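Heme-binding protein A / AI-2 binding protein A (Helicobacter pylori SS1, PDB 6OFQ) probably delivers peptides to an ABC transporter as its periplasmic substrate-binding protein, and binds the peptide STSA. Local coordinates at residues Gly31-Ala36 with Asn524-Val529; Ile226-Gln231 with Leu240-Val245. All blocks are in the same frame, centred on the assembly; numbering follows the deposited sequence.

Contact 1. Residues Gly31-Ala36 with Asn524-Val529; sequences GVLVFA and NRFFKV
Leu-33 and Phe-35, on strand 32-37 of a mixed five-stranded sheet, meet Phe-526 of the loop 524-529 near the C-terminus in a buried apolar contact. The Phe-526 ring lies between Leu-33 and Phe-35, touching both. Its CZ stands 3.5 Å above one face of the Phe-35 ring, offset toward the rim near CD2. The ring centroids are 5.1 Å apart and the planes meet at 58°, an oblique aromatic pair. Toward the other end of the strand, Leu-33 CD2 lies 3.8 Å from Phe-526 CD1 and 4.2 Å from Val-529 CG1, so one methyl group serves two partners. Both strand residues carry CG anti to the backbone N (chi1 173° for Leu-33), which extends them across the interface to the loop. Asn-524 closes the far end: its OD1 is 3.7 Å from Phe-35 CE2, with the amide plane turned 68° from the ring, while the same oxygen is hydrogen-bonded to Tyr-516 OH. The backbone O of Asn-524 sits over the centre of the Phe-526 ring, 3.4 Å above its plane. Asn-60 holds this part of the loop through Asn-524 O and Phe-526 N. A type I turn from Phe-526 to Val-529 brings Val-529 back toward Leu-33. No hydrogen bond joins the segments: this is a near-C-terminal loop packed on the mixed sheet of a type II periplasmic binding protein, against the face carrying Leu-33 and Phe-35.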
loop_
_atom_site.group_PDB
_atom_site.type_symbol
_atom_site.label_atom_id
_atom_site.label_comp_id
_atom_site.label_asym_id
_atom_site.label_seq_id
_atom_site.Cartn_x
_atom_site.Cartn_y
_atom_site.Cartn_z
ATOM N N GLY A 31 2.499 -6.024 -27.780
ATOM C CA GLY A 31 1.573 -4.896 -27.724
ATOM C C GLY A 31 1.885 -3.882 -26.676
ATOM O O GLY A 31 2.832 -4.040 -25.876
ATOM N N VAL A 32 1.121 -2.794 -26.735
ATOM C CA VAL A 32 1.229 -1.676 -25.824
ATOM C C VAL A 32 -0.028 -1.610 -24.965
ATOM O O VAL A 32 -1.151 -1.542 -25.460
ATOM C CB VAL A 32 1.461 -0.336 -26.539
ATOM C CG1 VAL A 32 1.595 0.839 -25.586
ATOM C CG2 VAL A 32 2.518 -0.417 -27.619
ATOM N N LEU A 33 0.184 -1.561 -23.652
ATOM C CA LEU A 33 -0.912 -1.365 -22.709
ATOM C C LEU A 33 -0.870 0.049 -22.177
ATOM O O LEU A 33 0.178 0.519 -21.735
ATOM C CB LEU A 33 -0.774 -2.337 -21.533
ATOM C CG LEU A 33 -1.765 -2.133 -20.381
ATOM C CD1 LEU A 33 -3.157 -2.561 -20.772
ATOM C CD2 LEU A 33 -1.364 -2.887 -19.119
ATOM N N VAL A 34 -1.998 0.743 -22.286
ATOM C CA VAL A 34 -2.157 2.109 -21.708
ATOM C C VAL A 34 -3.019 1.990 -20.455
ATOM O O VAL A 34 -4.217 1.687 -20.562
ATOM C CB VAL A 34 -2.736 3.124 -22.698
ATOM C CG1 VAL A 34 -2.689 4.504 -22.056
ATOM C CG2 VAL A 34 -1.872 3.187 -23.946
ATOM N N PHE A 35 -2.400 2.179 -19.298
ATOM C CA PHE A 35 -3.047 2.073 -17.984
ATOM C C PHE A 35 -3.226 3.514 -17.524
ATOM O O PHE A 35 -2.296 4.311 -17.659
ATOM C CB PHE A 35 -2.077 1.352 -17.066
ATOM C CG PHE A 35 -2.467 1.211 -15.630
ATOM C CD1 PHE A 35 -2.142 2.164 -14.692
ATOM C CD2 PHE A 35 -3.074 0.079 -15.148
ATOM C CE1 PHE A 35 -2.474 1.995 -13.352
ATOM C CE2 PHE A 35 -3.394 -0.119 -13.813
ATOM C CZ PHE A 35 -3.091 0.873 -12.909
ATOM N N ALA A 36 -4.362 3.813 -16.930
ATOM C CA ALA A 36 -4.561 5.150 -16.388
ATOM C C ALA A 36 -5.019 5.060 -14.938
ATOM O O ALA A 36 -5.751 4.183 -14.498
ATOM C CB ALA A 36 -5.610 5.905 -17.221
ATOM N N ASN A 524 -0.832 -4.584 -9.587
ATOM C CA ASN A 524 -0.447 -3.764 -10.742
ATOM C C ASN A 524 0.878 -4.092 -11.347
ATOM O O ASN A 524 1.511 -3.255 -11.989
ATOM C CB ASN A 524 -0.602 -2.279 -10.424
ATOM C CG ASN A 524 -2.060 -1.937 -10.142
ATOM O OD1 ASN A 524 -2.956 -2.322 -10.885
ATOM N ND2 ASN A 524 -2.310 -1.280 -9.008
ATOM N N ARG A 525 1.310 -5.336 -11.160
ATOM C CA ARG A 525 2.359 -5.935 -11.987
ATOM C C ARG A 525 1.705 -6.361 -13.296
ATOM O O ARG A 525 0.605 -6.948 -13.292
ATOM C CB ARG A 525 2.916 -7.167 -11.287
ATOM C CG ARG A 525 3.775 -6.768 -10.104
ATOM C CD ARG A 525 4.212 -7.966 -9.288
ATOM N NE ARG A 525 3.070 -8.610 -8.648
ATOM C CZ ARG A 525 3.074 -9.835 -8.209
ATOM N NH1 ARG A 525 4.111 -10.623 -8.388
ATOM N NH2 ARG A 525 2.004 -10.270 -7.558
ATOM N N PHE A 526 2.306 -5.994 -14.431
ATOM C CA PHE A 526 1.702 -6.213 -15.744
ATOM C C PHE A 526 2.294 -7.384 -16.492
ATOM O O PHE A 526 1.939 -7.592 -17.633
ATOM C CB PHE A 526 1.831 -4.927 -16.602
ATOM C CG PHE A 526 1.189 -3.736 -15.954
ATOM C CD1 PHE A 526 -0.165 -3.722 -15.614
ATOM C CD2 PHE A 526 1.942 -2.630 -15.640
ATOM C CE1 PHE A 526 -0.743 -2.679 -14.901
ATOM C CE2 PHE A 526 1.348 -1.547 -14.997
ATOM C CZ PHE A 526 0.013 -1.557 -14.645
ATOM N N PHE A 527 3.235 -8.151 -15.933
ATOM C CA PHE A 527 3.876 -9.250 -16.635
ATOM C C PHE A 527 2.959 -10.321 -17.182
ATOM O O PHE A 527 3.389 -11.014 -18.112
ATOM C CB PHE A 527 5.099 -9.791 -15.873
ATOM C CG PHE A 527 4.890 -10.435 -14.509
ATOM C CD1 PHE A 527 3.787 -10.269 -13.664
ATOM C CD2 PHE A 527 5.946 -11.169 -14.022
ATOM C CE1 PHE A 527 3.728 -10.850 -12.382
ATOM C CE2 PHE A 527 5.925 -11.722 -12.754
ATOM C CZ PHE A 527 4.816 -11.579 -11.936
ATOM N N LYS A 528 1.770 -10.528 -16.603
ATOM C CA LYS A 528 0.827 -11.579 -17.061
ATOM C C LYS A 528 -0.253 -11.005 -17.946
ATOM O O LYS A 528 -1.104 -11.721 -18.438
ATOM C CB LYS A 528 0.199 -12.358 -15.901
ATOM C CG LYS A 528 1.178 -12.808 -14.838
ATOM C CD LYS A 528 2.319 -13.639 -15.424
ATOM C CE LYS A 528 3.292 -14.077 -14.332
ATOM N NZ LYS A 528 4.448 -14.822 -14.857
ATOM N N VAL A 529 -0.253 -9.675 -18.158
ATOM C CA VAL A 529 -1.340 -9.046 -18.946
ATOM C C VAL A 529 -1.027 -9.184 -20.432
ATOM O O VAL A 529 0.125 -9.045 -20.839
ATOM C CB VAL A 529 -1.482 -7.550 -18.567
ATOM C CG1 VAL A 529 -2.578 -6.876 -19.393
ATOM C CG2 VAL A 529 -1.892 -7.511 -17.107
#

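Contact 2. Residues Ile226-Gln231 with Leu240-Val245; sequences ILLKNQ and LDKVVV
Leu-227 and Val-243 form the hydrogen-bonded pair at the centre of an antiparallel strand pairing; segments 226-229 and 242-245 approach to 4.7 Å between axes, their N-to-C directions 167° apart. The tight part is the backbone. Leu-227 N reaches Val-243 O at 2.9 Å with an almost straight N-H...O angle of 177°, and Val-243 N returns the bond to Leu-227 O. Lys-229 N continues the pattern to Asp-241 O, just before strand 242-247 begins, but from above the carbonyl plane, 52° out of it. On the buried face, Leu-227 CB packs 4.3 Å from Val-243 CB; helix 52-61 lies against Leu-227 through Asn-60 and Ile-61, and Phe-214 of strand 214-220 touches both Leu-227 and Val-243. The other face, with Ile-226, Leu-228 and Lys-242, is partly exposed. Here the extended aliphatic chain of Lys-242 runs beside Leu-228. Lys-242 CG is 3.9 Å from Leu-228 CD2, and Lys-242 CE comes 4.1 Å from Ile-226 CG2. Ile-226 CG1 and Val-244 CG2 are 4.4 Å apart.

The open side is at Asp-241 and Gln-231, where water bridges the side chains. Lys-229, with CG anti to the backbone N, packs its CB 3.4 Å from Leu-240 O, a buried oxygen with no partner in the model. The extended chain carries NZ to Ala-238 O; NZ remains 5.2 Å from Asp-241 OD1, so the opposite charges do not touch. OD2 of the same carboxylate accepts from Gly-31 N. Asp-241 OD1 receives hydrogen bonds from two waters, one accepting from Lys-229 NZ, the other weakly from Gln-231 NE2.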
loop_
_atom_site.group_PDB
_atom_site.type_symbol
_atom_site.label_atom_id
_atom_site.label_comp_id
_atom_site.label_asym_id
_atom_site.label_seq_id
_atom_site.Cartn_x
_atom_site.Cartn_y
_atom_site.Cartn_z
ATOM N N ILE A 226 6.690 5.609 -18.868
ATOM C CA ILE A 226 6.796 4.583 -19.884
ATOM C C ILE A 226 7.724 3.490 -19.396
ATOM O O ILE A 226 8.850 3.788 -18.952
ATOM C CB ILE A 226 7.305 5.134 -21.252
ATOM C CG1 ILE A 226 6.293 6.133 -21.817
ATOM C CG2 ILE A 226 7.573 4.004 -22.230
ATOM C CD1 ILE A 226 6.742 6.831 -23.082
ATOM N N LEU A 227 7.217 2.263 -19.415
ATOM C CA LEU A 227 7.944 1.037 -19.090
ATOM C C LEU A 227 8.110 0.234 -20.366
ATOM O O LEU A 227 7.142 0.085 -21.128
ATOM C CB LEU A 227 7.182 0.168 -18.071
ATOM C CG LEU A 227 6.824 0.934 -16.806
ATOM C CD1 LEU A 227 5.922 0.056 -15.914
ATOM C CD2 LEU A 227 8.025 1.453 -16.032
ATOM N N LEU A 228 9.279 -0.366 -20.561
ATOM C CA LEU A 228 9.506 -1.263 -21.676
ATOM C C LEU A 228 9.785 -2.679 -21.209
ATOM O O LEU A 228 10.430 -2.848 -20.144
ATOM C CB LEU A 228 10.680 -0.689 -22.484
ATOM C CG LEU A 228 10.510 0.700 -23.090
ATOM C CD1 LEU A 228 11.781 1.264 -23.688
ATOM C CD2 LEU A 228 9.367 0.598 -24.111
ATOM N N LYS A 229 9.429 -3.680 -22.003
ATOM C CA LYS A 229 9.779 -5.023 -21.653
ATOM C C LYS A 229 11.248 -5.206 -21.407
ATOM O O LYS A 229 12.077 -4.780 -22.190
ATOM C CB LYS A 229 9.250 -5.987 -22.709
ATOM C CG LYS A 229 9.616 -7.458 -22.567
ATOM C CD LYS A 229 8.886 -8.254 -23.624
ATOM C CE LYS A 229 9.334 -9.680 -23.630
ATOM N NZ LYS A 229 8.486 -10.583 -24.455
ATOM N N ASN A 230 11.582 -5.936 -20.361
ATOM C CA ASN A 230 12.999 -6.366 -20.124
ATOM C C ASN A 230 13.149 -7.731 -20.774
ATOM O O ASN A 230 12.671 -8.754 -20.302
ATOM C CB ASN A 230 13.246 -6.497 -18.628
ATOM C CG ASN A 230 14.636 -7.023 -18.318
ATOM O OD1 ASN A 230 15.445 -7.110 -19.247
ATOM N ND2 ASN A 230 14.855 -7.464 -17.079
ATOM N N GLN A 231 13.836 -7.748 -21.912
ATOM C CA GLN A 231 14.010 -9.000 -22.654
ATOM C C GLN A 231 14.922 -9.986 -21.951
ATOM O O GLN A 231 14.850 -11.181 -22.238
ATOM C CB GLN A 231 14.720 -8.673 -23.982
ATOM C CG GLN A 231 14.000 -7.713 -24.890
ATOM C CD GLN A 231 12.653 -8.190 -25.402
ATOM O OE1 GLN A 231 12.379 -9.381 -25.522
ATOM N NE2 GLN A 231 11.783 -7.192 -25.621
ATOM N N LEU A 240 3.635 -8.114 -22.863
ATOM C CA LEU A 240 3.575 -6.799 -23.463
ATOM C C LEU A 240 4.938 -6.240 -23.801
ATOM O O LEU A 240 5.925 -6.425 -23.057
ATOM C CB LEU A 240 2.883 -5.837 -22.482
ATOM C CG LEU A 240 1.403 -6.125 -22.282
ATOM C CD1 LEU A 240 0.914 -5.506 -20.980
ATOM C CD2 LEU A 240 0.542 -5.634 -23.454
ATOM N N ASP A 241 5.054 -5.444 -24.857
ATOM C CA ASP A 241 6.284 -4.763 -25.186
ATOM C C ASP A 241 6.480 -3.478 -24.385
ATOM O O ASP A 241 7.600 -3.039 -24.197
ATOM C CB ASP A 241 6.296 -4.349 -26.689
ATOM C CG ASP A 241 6.213 -5.549 -27.598
ATOM O OD1 ASP A 241 6.956 -6.511 -27.337
ATOM O OD2 ASP A 241 5.256 -5.623 -28.425
ATOM N N LYS A 242 5.385 -2.830 -24.049
ATOM C CA LYS A 242 5.427 -1.504 -23.480
ATOM C C LYS A 242 4.192 -1.290 -22.598
ATOM O O LYS A 242 3.109 -1.726 -22.932
ATOM C CB LYS A 242 5.509 -0.474 -24.632
ATOM C CG LYS A 242 5.449 0.979 -24.270
ATOM C CD LYS A 242 5.777 1.735 -25.579
ATOM C CE LYS A 242 5.304 3.155 -25.595
ATOM N NZ LYS A 242 5.716 3.735 -26.920
ATOM N N VAL A 243 4.356 -0.535 -21.514
ATOM C CA VAL A 243 3.261 -0.056 -20.727
ATOM C C VAL A 243 3.414 1.454 -20.546
ATOM O O VAL A 243 4.457 1.927 -20.111
ATOM C CB VAL A 243 3.169 -0.732 -19.339
ATOM C CG1 VAL A 243 1.975 -0.185 -18.558
ATOM C CG2 VAL A 243 3.128 -2.248 -19.473
ATOM N N VAL A 244 2.358 2.178 -20.880
ATOM C CA VAL A 244 2.267 3.607 -20.620
ATOM C C VAL A 244 1.349 3.745 -19.410
ATOM O O VAL A 244 0.172 3.396 -19.475
ATOM C CB VAL A 244 1.781 4.387 -21.841
ATOM C CG1 VAL A 244 1.846 5.863 -21.561
ATOM C CG2 VAL A 244 2.583 4.095 -23.076
ATOM N N VAL A 245 1.883 4.326 -18.343
ATOM C CA VAL A 245 1.129 4.556 -17.121
ATOM C C VAL A 245 0.800 6.047 -17.108
ATOM O O VAL A 245 1.694 6.864 -16.837
ATOM C CB VAL A 245 1.926 4.143 -15.865
ATOM C CG1 VAL A 245 1.129 4.433 -14.586
ATOM C CG2 VAL A 245 2.296 2.677 -15.940
HETATM O O HOH W 1 6.498 -9.071 -26.278
HETATM O O HOH W 2 9.668 -5.822 -26.863
#

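The two contacts lie side by side, their centres about 8 Å apart, and share one mixed sheet in which strand 242-247 stands between 224-229 and 32-37. In sequence, both strands of contact 2 fall between residues 31-36 and 524-529, so contact 1 joins chain regions 488 residues apart whereas contact 2 joins neighbouring strands. Probable backbone hydrogen bonds couple them: Gly-31 O to Asp-241 N at 2.8 Å and Phe-35 N to Val-244 O at 2.9 Å. Leu-240 packs against both Leu-33 and Val-529, and Phe-526 also touches Val-243. Strand 32-37 is thus part of the sheet and the loop 524-529 packs on it; the contact centres lie about 19 and 22 Å from the chain centre.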